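Local coordinates for sigma-c capsid protein (Avian reovirus, PDB 2JJL) that forms the trimeric fibre by which the virus attaches to host cells, and induces apoptosis of the cell, at residues 95-100 / 121-126. Residues are numbered along the deposited sequence; the frame is centred on the assembly and turned at random.
Sequences SSDTID and NLTVTS. With ZN (zinc ion), chain F.
Strand 98-100, with D97 leading into it, runs nearly antiparallel to strand 121-124, at 161° and 6.5 Å between the short axes, and the backbones are joined through side chains and water. D97 is the main bridge: its OD2 takes the N-H of T123 at 2.7 Å, almost straight, on the lone pair turned away from OD1. The other oxygen, OD1, binds a zinc ion at 2.0 Å and accepts a weak hydrogen bond from the N-H of T98; with both oxygens held, the carboxylate has little freedom to turn. With CG anti to the backbone N (chi1 -162°), the group reaches across to strand 121-124. Two residues before D97, S95 OG donates to the carbonyl O of the same T123 at 2.7 Å, meeting it nearly head-on, so T123 is held at both its N-H and its C=O. The same OG accepts from the N-H of D97, closing an ST turn that links the two bridging residues. A water completes the grip on T123 O, donating to it while accepting from S96 N; a second water spans T98 O and N121 O. On the buried side, I99 and L122 cross at about a right angle, CD1 of I99 lying 4.0 Å from CB of L122, while L122 CD1 packs against CB of D97. All this belongs to the C-terminal domain of the fibre, far from the N-terminal helix 6-39: L122 and V124 pair through their backbones with strand 198-210, D97 and I99 with strand 81-93, and strand 128-139 lies against S95, L122 and V124.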
loop_
_atom_site.group_PDB
_atom_site.type_symbol
_atom_site.label_atom_id
_atom_site.label_comp_id
_atom_site.label_asym_id
_atom_site.label_seq_id
_atom_site.Cartn_x
_atom_site.Cartn_y
_atom_site.Cartn_z
ATOM N N SER A 95 -20.225 10.219 32.489
ATOM C CA SER A 95 -21.197 9.113 32.538
ATOM C C SER A 95 -20.544 7.971 33.290
ATOM O O SER A 95 -19.355 7.739 33.124
ATOM C CB SER A 95 -21.558 8.627 31.124
ATOM O OG SER A 95 -22.351 7.457 31.163
ATOM N N SER A 96 -21.319 7.250 34.096
ATOM C CA SER A 96 -20.854 6.008 34.721
ATOM C C SER A 96 -21.640 4.801 34.160
ATOM O O SER A 96 -21.554 3.688 34.660
ATOM C CB SER A 96 -20.963 6.083 36.268
ATOM O OG SER A 96 -22.285 6.425 36.701
ATOM N N ASP A 97 -22.369 5.038 33.081
ATOM C CA ASP A 97 -23.262 4.052 32.484
ATOM C C ASP A 97 -22.544 3.201 31.408
ATOM O O ASP A 97 -21.368 3.443 31.044
ATOM C CB ASP A 97 -24.445 4.849 31.914
ATOM C CG ASP A 97 -25.680 4.022 31.646
ATOM O OD1 ASP A 97 -25.744 2.839 31.990
ATOM O OD2 ASP A 97 -26.628 4.601 31.088
ATOM N N THR A 98 -23.246 2.207 30.882
ATOM C CA THR A 98 -22.744 1.450 29.743
ATOM C C THR A 98 -23.816 1.431 28.666
ATOM O O THR A 98 -24.980 1.719 28.959
ATOM C CB THR A 98 -22.431 0.018 30.132
ATOM O OG1 THR A 98 -23.646 -0.617 30.576
ATOM C CG2 THR A 98 -21.404 -0.003 31.263
ATOM N N ILE A 99 -23.436 1.088 27.428
ATOM C CA ILE A 99 -24.407 0.971 26.351
ATOM C C ILE A 99 -23.958 -0.051 25.324
ATOM O O ILE A 99 -22.790 -0.048 24.928
ATOM C CB ILE A 99 -24.713 2.343 25.677
ATOM C CG1 ILE A 99 -25.865 2.202 24.659
ATOM C CG2 ILE A 99 -23.462 2.921 24.993
ATOM C CD1 ILE A 99 -26.557 3.511 24.336
ATOM N N ASP A 100 -24.878 -0.929 24.921
ATOM C CA ASP A 100 -24.618 -1.958 23.914
ATOM C C ASP A 100 -24.628 -1.360 22.514
ATOM O O ASP A 100 -25.571 -0.700 22.138
ATOM C CB ASP A 100 -25.670 -3.081 23.989
ATOM C CG ASP A 100 -25.529 -3.973 25.243
ATOM O OD1 ASP A 100 -24.470 -3.967 25.925
ATOM O OD2 ASP A 100 -26.501 -4.708 25.526
ATOM N N ASN A 121 -30.386 3.345 26.194
ATOM C CA ASN A 121 -30.131 4.725 26.515
ATOM C C ASN A 121 -28.804 4.789 27.267
ATOM O O ASN A 121 -28.430 3.832 27.941
ATOM C CB ASN A 121 -31.283 5.318 27.350
ATOM C CG ASN A 121 -31.334 4.755 28.758
ATOM O OD1 ASN A 121 -31.865 3.683 28.985
ATOM N ND2 ASN A 121 -30.740 5.458 29.695
ATOM N N LEU A 122 -28.073 5.888 27.098
ATOM C CA LEU A 122 -26.889 6.101 27.901
ATOM C C LEU A 122 -27.177 7.301 28.800
ATOM O O LEU A 122 -27.589 8.356 28.321
ATOM C CB LEU A 122 -25.681 6.358 27.005
ATOM C CG LEU A 122 -24.338 6.621 27.688
ATOM C CD1 LEU A 122 -23.783 5.332 28.286
ATOM C CD2 LEU A 122 -23.341 7.285 26.696
ATOM N N THR A 123 -27.005 7.119 30.105
ATOM C CA THR A 123 -27.182 8.219 31.062
ATOM C C THR A 123 -25.879 9.031 31.129
ATOM O O THR A 123 -24.805 8.486 31.370
ATOM C CB THR A 123 -27.636 7.695 32.458
ATOM O OG1 THR A 123 -28.820 6.888 32.290
ATOM C CG2 THR A 123 -27.939 8.872 33.435
ATOM N N VAL A 124 -26.000 10.319 30.852
ATOM C CA VAL A 124 -24.892 11.289 30.903
ATOM C C VAL A 124 -25.203 12.327 32.004
ATOM O O VAL A 124 -26.383 12.557 32.334
ATOM C CB VAL A 124 -24.634 11.977 29.512
ATOM C CG1 VAL A 124 -24.290 10.938 28.444
ATOM C CG2 VAL A 124 -25.821 12.799 29.071
ATOM N N THR A 125 -24.142 12.915 32.573
ATOM C CA THR A 125 -24.230 13.853 33.704
ATOM C C THR A 125 -23.558 15.205 33.430
ATOM O O THR A 125 -23.629 16.123 34.252
ATOM C CB THR A 125 -23.592 13.264 34.962
ATOM O OG1 THR A 125 -22.280 12.781 34.637
ATOM C CG2 THR A 125 -24.420 12.102 35.479
ATOM N N SER A 126 -22.922 15.332 32.268
ATOM C CA SER A 126 -22.254 16.562 31.908
ATOM C C SER A 126 -22.543 16.935 30.463
ATOM O O SER A 126 -23.337 16.270 29.784
ATOM C CB SER A 126 -20.757 16.414 32.154
ATOM O OG SER A 126 -20.099 17.625 31.847
HETATM ZN ZN ZN F . -27.472 1.859 31.666
HETATM O O HOH W 1 -24.060 8.062 34.231
HETATM O O HOH W 2 -27.754 1.313 27.945
#